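Local coordinates for protein DNA polymerase (Bacillus phage phi29, PDB 2PY5) that replicates viral DNA from a protein primer with high processivity and strand displacement, and proofreads it with a 3'-5' exonuclease, at residues I524-K529 / V541-F546; A531-K536 / D570-K575; D535-E540 / R552-K557. The protein carries 2 engineered substitutions. All coordinates share one frame; numbering follows the deposited sequence.

Contact 1 (I524-K529 / V541-F546); sequences IKFSVK and VTFENF. With EDO (1,2-ethanediol), chain Y.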
loop_
_atom_site.group_PDB
_atom_site.type_symbol
_atom_site.label_atom_id
_atom_site.label_comp_id
_atom_site.label_asym_id
_atom_site.label_seq_id
_atom_site.Cartn_x
_atom_site.Cartn_y
_atom_site.Cartn_z
ATOM N N ILE F 524 -20.427 -6.157 22.425
ATOM C CA ILE F 524 -20.412 -5.566 21.099
ATOM C C ILE F 524 -19.084 -4.831 20.893
ATOM O O ILE F 524 -18.647 -4.097 21.783
ATOM C CB ILE F 524 -21.586 -4.561 20.930
ATOM C CG1 ILE F 524 -22.931 -5.297 20.868
ATOM C CG2 ILE F 524 -21.389 -3.680 19.689
ATOM C CD1 ILE F 524 -23.058 -6.291 19.711
ATOM N N LYS F 525 -18.457 -5.051 19.746
ATOM C CA LYS F 525 -17.298 -4.263 19.322
ATOM C C LYS F 525 -17.798 -3.205 18.358
ATOM O O LYS F 525 -18.343 -3.536 17.304
ATOM C CB LYS F 525 -16.256 -5.124 18.607
ATOM C CG LYS F 525 -15.086 -4.319 18.026
ATOM C CD LYS F 525 -13.971 -5.215 17.510
ATOM C CE LYS F 525 -14.330 -5.895 16.218
ATOM N NZ LYS F 525 -13.090 -6.250 15.444
ATOM N N PHE F 526 -17.620 -1.936 18.725
ATOM C CA PHE F 526 -17.974 -0.834 17.829
ATOM C C PHE F 526 -16.807 -0.557 16.900
ATOM O O PHE F 526 -15.742 -0.135 17.358
ATOM C CB PHE F 526 -18.348 0.418 18.635
ATOM C CG PHE F 526 -18.621 1.621 17.781
ATOM C CD1 PHE F 526 -19.668 1.617 16.876
ATOM C CD2 PHE F 526 -17.838 2.764 17.885
ATOM C CE1 PHE F 526 -19.930 2.730 16.081
ATOM C CE2 PHE F 526 -18.097 3.870 17.092
ATOM C CZ PHE F 526 -19.139 3.848 16.193
ATOM N N SER F 527 -17.018 -0.787 15.604
ATOM C CA SER F 527 -15.977 -0.694 14.587
ATOM C C SER F 527 -16.243 0.448 13.604
ATOM O O SER F 527 -17.327 0.561 13.046
ATOM C CB SER F 527 -15.875 -2.022 13.825
ATOM O OG SER F 527 -14.902 -1.972 12.794
ATOM N N VAL F 528 -15.216 1.264 13.370
ATOM C CA VAL F 528 -15.308 2.408 12.475
ATOM C C VAL F 528 -14.304 2.286 11.314
ATOM O O VAL F 528 -13.104 2.092 11.554
ATOM C CB VAL F 528 -15.004 3.700 13.240
ATOM C CG1 VAL F 528 -15.244 4.924 12.335
ATOM C CG2 VAL F 528 -15.847 3.799 14.515
ATOM N N LYS F 529 -14.803 2.411 10.082
ATOM C CA LYS F 529 -13.979 2.413 8.859
ATOM C C LYS F 529 -14.330 3.635 8.026
ATOM O O LYS F 529 -15.493 3.856 7.662
ATOM C CB LYS F 529 -14.228 1.149 8.040
ATOM C CG LYS F 529 -13.886 -0.111 8.766
ATOM C CD LYS F 529 -12.386 -0.255 8.973
ATOM C CE LYS F 529 -12.091 -1.409 9.889
ATOM N NZ LYS F 529 -12.564 -2.685 9.306
ATOM N N VAL F 541 -16.295 9.281 16.754
ATOM C CA VAL F 541 -17.439 8.741 16.037
ATOM C C VAL F 541 -18.356 7.891 16.940
ATOM O O VAL F 541 -17.886 7.108 17.775
ATOM C CB VAL F 541 -16.979 7.890 14.823
ATOM C CG1 VAL F 541 -18.155 7.217 14.150
ATOM C CG2 VAL F 541 -16.182 8.752 13.819
ATOM N N THR F 542 -19.663 8.061 16.759
ATOM C CA THR F 542 -20.683 7.223 17.381
ATOM C C THR F 542 -21.752 6.920 16.342
ATOM O O THR F 542 -21.822 7.577 15.307
ATOM C CB THR F 542 -21.370 7.957 18.558
ATOM O OG1 THR F 542 -22.127 9.067 18.050
ATOM C CG2 THR F 542 -20.356 8.461 19.539
ATOM N N PHE F 543 -22.609 5.945 16.607
ATOM C CA PHE F 543 -23.732 5.682 15.707
ATOM C C PHE F 543 -24.610 6.915 15.538
ATOM O O PHE F 543 -25.156 7.142 14.461
ATOM C CB PHE F 543 -24.572 4.485 16.168
ATOM C CG PHE F 543 -24.234 3.207 15.460
ATOM C CD1 PHE F 543 -23.195 2.411 15.901
ATOM C CD2 PHE F 543 -24.948 2.810 14.334
ATOM C CE1 PHE F 543 -22.869 1.228 15.235
ATOM C CE2 PHE F 543 -24.638 1.626 13.669
ATOM C CZ PHE F 543 -23.597 0.835 14.121
ATOM N N GLU F 544 -24.727 7.710 16.592
ATOM C CA GLU F 544 -25.564 8.912 16.550
ATOM C C GLU F 544 -25.004 10.003 15.627
ATOM O O GLU F 544 -25.770 10.629 14.883
ATOM C CB GLU F 544 -25.774 9.474 17.962
ATOM N N ASN F 545 -23.685 10.237 15.668
ATOM C CA ASN F 545 -23.091 11.332 14.894
ATOM C C ASN F 545 -22.464 10.954 13.551
ATOM O O ASN F 545 -21.987 11.819 12.843
ATOM C CB ASN F 545 -22.082 12.138 15.741
ATOM C CG ASN F 545 -20.784 11.397 16.000
ATOM O OD1 ASN F 545 -20.455 10.431 15.323
ATOM N ND2 ASN F 545 -20.022 11.875 16.963
ATOM N N PHE F 546 -22.475 9.665 13.214
ATOM C CA PHE F 546 -21.852 9.191 11.981
ATOM C C PHE F 546 -22.813 9.416 10.845
ATOM O O PHE F 546 -23.743 8.636 10.644
ATOM C CB PHE F 546 -21.529 7.712 12.093
ATOM C CG PHE F 546 -20.746 7.153 10.932
ATOM C CD1 PHE F 546 -19.450 7.547 10.686
ATOM C CD2 PHE F 546 -21.304 6.172 10.129
ATOM C CE1 PHE F 546 -18.731 6.974 9.635
ATOM C CE2 PHE F 546 -20.593 5.622 9.094
ATOM C CZ PHE F 546 -19.319 6.020 8.854
HETATM C C1 EDO Y . -13.858 -8.406 12.619
HETATM O O1 EDO Y . -14.360 -8.143 13.935
HETATM C C2 EDO Y . -13.803 -7.117 11.805
HETATM O O2 EDO Y . -13.058 -6.092 12.484
#

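Contact 2 (A531-K536 / D570-K575); sequences AGMTDK and DTFTIK. With nucleotides of chain B.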
loop_
_atom_site.group_PDB
_atom_site.type_symbol
_atom_site.label_atom_id
_atom_site.label_comp_id
_atom_site.label_asym_id
_atom_site.label_seq_id
_atom_site.Cartn_x
_atom_site.Cartn_y
_atom_site.Cartn_z
ATOM N N ALA F 531 -12.063 5.927 5.060
ATOM C CA ALA F 531 -10.806 6.206 4.369
ATOM C C ALA F 531 -10.352 7.618 4.681
ATOM O O ALA F 531 -11.135 8.564 4.588
ATOM C CB ALA F 531 -10.978 6.021 2.868
ATOM N N GLY F 532 -9.094 7.748 5.087
ATOM C CA GLY F 532 -8.514 9.047 5.381
ATOM C C GLY F 532 -8.779 9.530 6.790
ATOM O O GLY F 532 -8.161 10.497 7.232
ATOM N N MET F 533 -9.694 8.874 7.503
ATOM C CA MET F 533 -9.993 9.257 8.875
ATOM C C MET F 533 -8.869 8.744 9.763
ATOM O O MET F 533 -8.507 7.570 9.695
ATOM C CB MET F 533 -11.347 8.676 9.312
ATOM C CG MET F 533 -11.859 9.221 10.608
ATOM S SD MET F 533 -13.457 8.540 11.079
ATOM C CE MET F 533 -14.588 9.557 10.128
ATOM N N THR F 534 -8.295 9.628 10.572
ATOM C CA THR F 534 -7.228 9.233 11.492
ATOM C C THR F 534 -7.846 8.542 12.696
ATOM O O THR F 534 -9.053 8.613 12.897
ATOM C CB THR F 534 -6.437 10.434 12.007
ATOM O OG1 THR F 534 -7.284 11.220 12.853
ATOM C CG2 THR F 534 -5.918 11.289 10.845
ATOM N N ASP F 535 -7.016 7.890 13.506
ATOM C CA ASP F 535 -7.500 7.209 14.711
ATOM C C ASP F 535 -8.090 8.181 15.734
ATOM O O ASP F 535 -9.087 7.868 16.375
ATOM C CB ASP F 535 -6.390 6.372 15.367
ATOM C CG ASP F 535 -6.022 5.144 14.554
ATOM O OD1 ASP F 535 -6.901 4.585 13.859
ATOM O OD2 ASP F 535 -4.845 4.727 14.620
ATOM N N LYS F 536 -7.483 9.361 15.885
ATOM C CA LYS F 536 -8.011 10.354 16.820
ATOM C C LYS F 536 -9.430 10.787 16.427
ATOM O O LYS F 536 -10.274 11.009 17.292
ATOM C CB LYS F 536 -7.101 11.593 16.903
ATOM C CG LYS F 536 -7.466 12.514 18.067
ATOM C CD LYS F 536 -6.609 13.766 18.157
ATOM C CE LYS F 536 -6.870 14.487 19.485
ATOM N NZ LYS F 536 -6.479 15.928 19.464
ATOM N N ASP F 570 -5.975 19.979 9.668
ATOM C CA ASP F 570 -6.856 20.383 8.601
ATOM C C ASP F 570 -8.246 19.815 8.877
ATOM O O ASP F 570 -8.412 18.884 9.683
ATOM C CB ASP F 570 -6.315 19.828 7.276
ATOM C CG ASP F 570 -6.933 20.490 6.052
ATOM O OD1 ASP F 570 -7.170 21.718 6.081
ATOM O OD2 ASP F 570 -7.174 19.777 5.053
ATOM N N THR F 571 -9.237 20.371 8.195
ATOM C CA THR F 571 -10.613 19.898 8.311
ATOM C C THR F 571 -10.816 18.581 7.553
ATOM O O THR F 571 -10.572 18.505 6.341
ATOM C CB THR F 571 -11.587 20.925 7.765
ATOM O OG1 THR F 571 -11.405 22.160 8.463
ATOM C CG2 THR F 571 -13.031 20.450 7.944
ATOM N N PHE F 572 -11.245 17.554 8.281
ATOM C CA PHE F 572 -11.703 16.303 7.683
ATOM C C PHE F 572 -13.222 16.254 7.749
ATOM O O PHE F 572 -13.787 16.340 8.828
ATOM C CB PHE F 572 -11.154 15.098 8.439
ATOM C CG PHE F 572 -11.628 13.793 7.886
ATOM C CD1 PHE F 572 -10.970 13.211 6.809
ATOM C CD2 PHE F 572 -12.755 13.160 8.405
ATOM C CE1 PHE F 572 -11.409 12.016 6.270
ATOM C CE2 PHE F 572 -13.202 11.956 7.857
ATOM C CZ PHE F 572 -12.514 11.390 6.792
ATOM N N THR F 573 -13.870 16.066 6.602
ATOM C CA THR F 573 -15.322 16.010 6.531
ATOM C C THR F 573 -15.748 14.788 5.732
ATOM O O THR F 573 -15.158 14.507 4.681
ATOM C CB THR F 573 -15.875 17.282 5.847
ATOM O OG1 THR F 573 -15.298 18.429 6.475
ATOM C CG2 THR F 573 -17.390 17.355 5.932
ATOM N N ILE F 574 -16.758 14.079 6.226
ATOM C CA ILE F 574 -17.376 12.999 5.471
ATOM C C ILE F 574 -18.278 13.631 4.413
ATOM O O ILE F 574 -19.316 14.210 4.738
ATOM C CB ILE F 574 -18.189 12.066 6.354
ATOM C CG1 ILE F 574 -17.303 11.457 7.447
ATOM C CG2 ILE F 574 -18.842 10.952 5.504
ATOM C CD1 ILE F 574 -18.025 10.510 8.354
ATOM N N LYS F 575 -17.865 13.518 3.156
ATOM C CA LYS F 575 -18.564 14.157 2.043
ATOM C C LYS F 575 -19.262 13.109 1.207
ATOM O O LYS F 575 -20.293 13.391 0.595
ATOM C CB LYS F 575 -17.585 14.930 1.164
ATOM C CG LYS F 575 -16.832 16.019 1.895
ATOM C CD LYS F 575 -15.953 16.809 0.951
ATOM C CE LYS F 575 -15.136 17.838 1.707
ATOM N NZ LYS F 575 -14.352 18.713 0.798
ATOM O OXT LYS F 575 -18.795 11.973 1.122
ATOM O "O5'" DG B 1 -15.460 9.410 0.854
ATOM C "C5'" DG B 1 -14.785 10.563 1.379
ATOM C "C4'" DG B 1 -13.481 10.827 0.652
ATOM O "O4'" DG B 1 -12.634 9.658 0.737
ATOM C "C3'" DG B 1 -13.624 11.111 -0.846
ATOM O "O3'" DG B 1 -13.501 12.524 -1.169
ATOM C "C2'" DG B 1 -12.571 10.214 -1.511
ATOM C "C1'" DG B 1 -11.727 9.723 -0.336
ATOM N N9 DG B 1 -11.088 8.411 -0.464
ATOM C C8 DG B 1 -11.527 7.303 -1.154
ATOM N N7 DG B 1 -10.725 6.279 -1.060
ATOM C C5 DG B 1 -9.688 6.733 -0.255
ATOM C C6 DG B 1 -8.520 6.071 0.197
ATOM O O6 DG B 1 -8.159 4.907 -0.032
ATOM N N1 DG B 1 -7.731 6.899 0.997
ATOM C C2 DG B 1 -8.024 8.202 1.324
ATOM N N2 DG B 1 -7.140 8.840 2.108
ATOM N N3 DG B 1 -9.116 8.835 0.905
ATOM C C4 DG B 1 -9.899 8.043 0.123
#

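Contact 3 (D535-E540 / R552-K557); sequences DKIKKE and RKMKPK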
loop_
_atom_site.group_PDB
_atom_site.type_symbol
_atom_site.label_atom_id
_atom_site.label_comp_id
_atom_site.label_asym_id
_atom_site.label_seq_id
_atom_site.Cartn_x
_atom_site.Cartn_y
_atom_site.Cartn_z
ATOM N N ASP F 535 -7.016 7.890 13.506
ATOM C CA ASP F 535 -7.500 7.209 14.711
ATOM C C ASP F 535 -8.090 8.181 15.734
ATOM O O ASP F 535 -9.087 7.868 16.375
ATOM C CB ASP F 535 -6.390 6.372 15.367
ATOM C CG ASP F 535 -6.022 5.144 14.554
ATOM O OD1 ASP F 535 -6.901 4.585 13.859
ATOM O OD2 ASP F 535 -4.845 4.727 14.620
ATOM N N LYS F 536 -7.483 9.361 15.885
ATOM C CA LYS F 536 -8.011 10.354 16.820
ATOM C C LYS F 536 -9.430 10.787 16.427
ATOM O O LYS F 536 -10.274 11.009 17.292
ATOM C CB LYS F 536 -7.101 11.593 16.903
ATOM C CG LYS F 536 -7.466 12.514 18.067
ATOM C CD LYS F 536 -6.609 13.766 18.157
ATOM C CE LYS F 536 -6.870 14.487 19.485
ATOM N NZ LYS F 536 -6.479 15.928 19.464
ATOM N N ILE F 537 -9.673 10.929 15.128
ATOM C CA ILE F 537 -11.001 11.300 14.637
ATOM C C ILE F 537 -11.981 10.128 14.833
ATOM O O ILE F 537 -13.119 10.337 15.226
ATOM C CB ILE F 537 -10.972 11.736 13.156
ATOM C CG1 ILE F 537 -10.146 13.022 13.000
ATOM C CG2 ILE F 537 -12.390 11.974 12.640
ATOM C CD1 ILE F 537 -9.932 13.458 11.570
ATOM N N LYS F 538 -11.507 8.907 14.599
ATOM C CA LYS F 538 -12.315 7.699 14.851
ATOM C C LYS F 538 -12.852 7.603 16.298
ATOM O O LYS F 538 -13.975 7.131 16.526
ATOM C CB LYS F 538 -11.515 6.441 14.483
ATOM C CG LYS F 538 -11.392 6.217 12.981
ATOM C CD LYS F 538 -10.699 4.892 12.642
ATOM C CE LYS F 538 -10.910 4.534 11.169
ATOM N NZ LYS F 538 -10.202 3.292 10.756
ATOM N N LYS F 539 -12.064 8.069 17.267
ATOM C CA LYS F 539 -12.506 8.158 18.661
ATOM C C LYS F 539 -13.760 9.030 18.858
ATOM O O LYS F 539 -14.525 8.818 19.795
ATOM C CB LYS F 539 -11.374 8.691 19.552
ATOM C CG LYS F 539 -11.726 8.672 21.030
ATOM C CD LYS F 539 -10.579 9.020 21.942
ATOM C CE LYS F 539 -10.979 8.740 23.385
ATOM N NZ LYS F 539 -10.015 9.291 24.373
ATOM N N GLU F 540 -13.963 9.995 17.968
ATOM C CA GLU F 540 -15.086 10.937 18.075
ATOM C C GLU F 540 -16.394 10.352 17.548
ATOM O O GLU F 540 -17.480 10.860 17.849
ATOM C CB GLU F 540 -14.780 12.218 17.283
ATOM C CG GLU F 540 -13.407 12.858 17.546
ATOM C CD GLU F 540 -13.418 13.868 18.677
ATOM O OE1 GLU F 540 -14.467 14.491 18.924
ATOM O OE2 GLU F 540 -12.361 14.054 19.311
ATOM N N ARG F 552 -14.277 17.193 11.603
ATOM C CA ARG F 552 -13.356 17.501 12.695
ATOM C C ARG F 552 -12.097 18.140 12.116
ATOM O O ARG F 552 -11.577 17.684 11.097
ATOM C CB ARG F 552 -12.977 16.236 13.478
ATOM C CG ARG F 552 -14.120 15.565 14.237
ATOM C CD ARG F 552 -14.631 16.426 15.389
ATOM N NE ARG F 552 -15.604 15.712 16.214
ATOM C CZ ARG F 552 -16.897 15.572 15.929
ATOM N NH1 ARG F 552 -17.408 16.089 14.821
ATOM N NH2 ARG F 552 -17.688 14.899 16.756
ATOM N N LYS F 553 -11.604 19.192 12.761
ATOM C CA LYS F 553 -10.382 19.854 12.307
ATOM C C LYS F 553 -9.179 19.229 12.997
ATOM O O LYS F 553 -8.503 19.856 13.816
ATOM C CB LYS F 553 -10.449 21.355 12.568
ATOM C CG LYS F 553 -9.388 22.123 11.837
ATOM C CD LYS F 553 -9.532 23.613 12.071
ATOM C CE LYS F 553 -8.380 24.376 11.460
ATOM N NZ LYS F 553 -8.045 23.875 10.095
ATOM N N MET F 554 -8.926 17.974 12.642
ATOM C CA MET F 554 -7.993 17.131 13.365
ATOM C C MET F 554 -7.116 16.282 12.456
ATOM O O MET F 554 -6.397 15.419 12.955
ATOM C CB MET F 554 -8.765 16.192 14.290
ATOM C CG MET F 554 -9.633 16.879 15.313
ATOM S SD MET F 554 -10.493 15.674 16.336
ATOM C CE MET F 554 -9.388 15.570 17.733
ATOM N N LYS F 555 -7.159 16.516 11.142
ATOM C CA LYS F 555 -6.390 15.693 10.209
ATOM C C LYS F 555 -5.093 16.384 9.840
ATOM O O LYS F 555 -5.114 17.419 9.184
ATOM C CB LYS F 555 -7.174 15.373 8.937
ATOM C CG LYS F 555 -6.488 14.310 8.060
ATOM C CD LYS F 555 -7.203 14.143 6.748
ATOM C CE LYS F 555 -6.576 13.045 5.891
ATOM N NZ LYS F 555 -7.507 12.615 4.810
ATOM N N PRO F 556 -3.959 15.807 10.258
ATOM C CA PRO F 556 -2.673 16.388 9.872
ATOM C C PRO F 556 -2.469 16.374 8.354
ATOM O O PRO F 556 -2.674 15.328 7.706
ATOM C CB PRO F 556 -1.654 15.469 10.557
ATOM C CG PRO F 556 -2.394 14.741 11.591
ATOM C CD PRO F 556 -3.795 14.632 11.127
ATOM N N LYS F 557 -2.092 17.530 7.811
ATOM C CA LYS F 557 -1.727 17.685 6.406
ATOM C C LYS F 557 -0.328 18.296 6.328
ATOM O O LYS F 557 -0.066 19.305 6.958
ATOM C CB LYS F 557 -2.715 18.608 5.701
#

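Contact 1 (I524-K529 / V541-F546)
F526 packs tightly against the backbone of V541 and T542, with CE2 3.3 Å from V541 O and CZ 3.9 Å from T542 CA. CG of F526 sits anti to the backbone N (chi1 176°), which sends the ring out from the strand to the loop. Two residues on, on the same side of the strand, CG1 and CG2 of V528 both meet V541 CG1, each about 4.1 Å away. Residues 524-529 lie on strand 523-530, which pairs antiparallel with 499-509 in the palm sheet, the sheet that also carries the catalytic metal ligand D249. The chain leaves this strand and returns to its flank as loop 541-546.

Toward solvent the contact is looser. F543 sets its ring rim to rim with F526, their planes well tilted, but F543 has two conformers, so the closeness is doubtful. Exposed T542 turns from the strand into an ST motif: N545 N donates to T542 OG1 (3.1 Å), while T542 N donates to N545 OD1 (2.9 Å). On the far side of the strand, K525 NZ donates hydrogen bonds to both oxygens of an ethanediol, probably from the crystallisation liquor, O1 at 2.7 Å.

Contact 2 (A531-K536 / D570-K575)
The strand that carries F572 to M533 is fixed by short backbone hydrogen bonds, D570 N to K555 O and F572 N to R552 O. These belong to the antiparallel hairpin 551-561/564-573, the long β-hairpin of the thumb; its second strand and the C-terminal tail, 563-575, take part in binding DNA and the terminal protein. The F572 ring stands out of this hairpin into the linker 531-534 that leads from palm strand 523-530 to helix 535-538.

The linker meets the ring at one face and along its rim. M533 CA lies over one face, a CH-pi contact 4.2 Å from the centroid and shifted toward the rim. A531 O approaches the edge near the ring plane, 3.8 Å from CZ of F572, and the G532 carbonyl group comes obliquely to CE1. G532 O is also reached by K555 NZ in a weak hydrogen bond, which ties the linker to the other strand of the hairpin. T534, at the N-cap of helix 535-538, makes a weak bond through OG1 to I537 N.

The linker also touches nucleic acid: A531 CB rests over the guanine base of DG1 of chain B, 3.5 Å from C5. A531 also pairs through its backbone with K498, a residue probably involved in binding template-primer structures. The M533 side chain runs roughly at right angles to F572, and a bend at chi3 (-82°) turns its methyl CE back to 3.6 Å from F572 CE2 and 4.0 Å from I574 CD1.

Contact 3 (D535-E540 / R552-K557)
Bends at chi2 in both E540 (-90°) and R552 (-67°) fold the two side chains toward each other and bring the carboxylate of E540 to the guanidinium of R552. They join segment 535-540, which begins as a short helix, to the first strand of the thumb hairpin, where M554 and K555 both face D570 in a classic β bulge and K553 centres an inverse gamma turn just before it.

The salt bridge is a single nearly straight hydrogen bond, R552 NE to E540 OE1, 3.2 Å, with an N-H...O angle of 176°. The oxygen lies in the guanidinium plane, at its edge, while NE meets OE1 from above the carboxylate plane; the two flat groups stand steeply to one another. E540 OE2 lies beside the end of M554, 3.7 Å from its methyl CE.

M554 fills the middle of the contact. Its CB packs against I537 CG1 at 3.7 Å, and the I537 chain runs on past it to bring CD1 close to CB of K555. Farther along the hairpin, P556 packs on a thymine base of the bound DNA. On the outer side exposed K536, extended beyond CG, crosses the end of M554 at about a right angle, and the methyl CE of M554 lies against CD and CE of K536.

How the contacts relate
Contact 2 is the buried one of the three; contacts 1 and 3 lie nearer the surface. Contacts 2 and 3 work on the same hairpin from its two strands, their centres only 6 Å apart; their segments overlap at D535 and K536, though only K536 touches, and only in contact 3. Contact 1 instead ties the palm strand to the loop that follows the helix. Their chemistry differs accordingly: aromatic and methyl packing in contact 2, a salt bridge beside aliphatic packing in contact 3, and phenylalanine and valine packing beside a polar loop turn in contact 1. M533 SD touches V541 CG2 and K538 CG, linking all three, while N545 ND2 hydrogen-bonds E540 O between contacts 1 and 3.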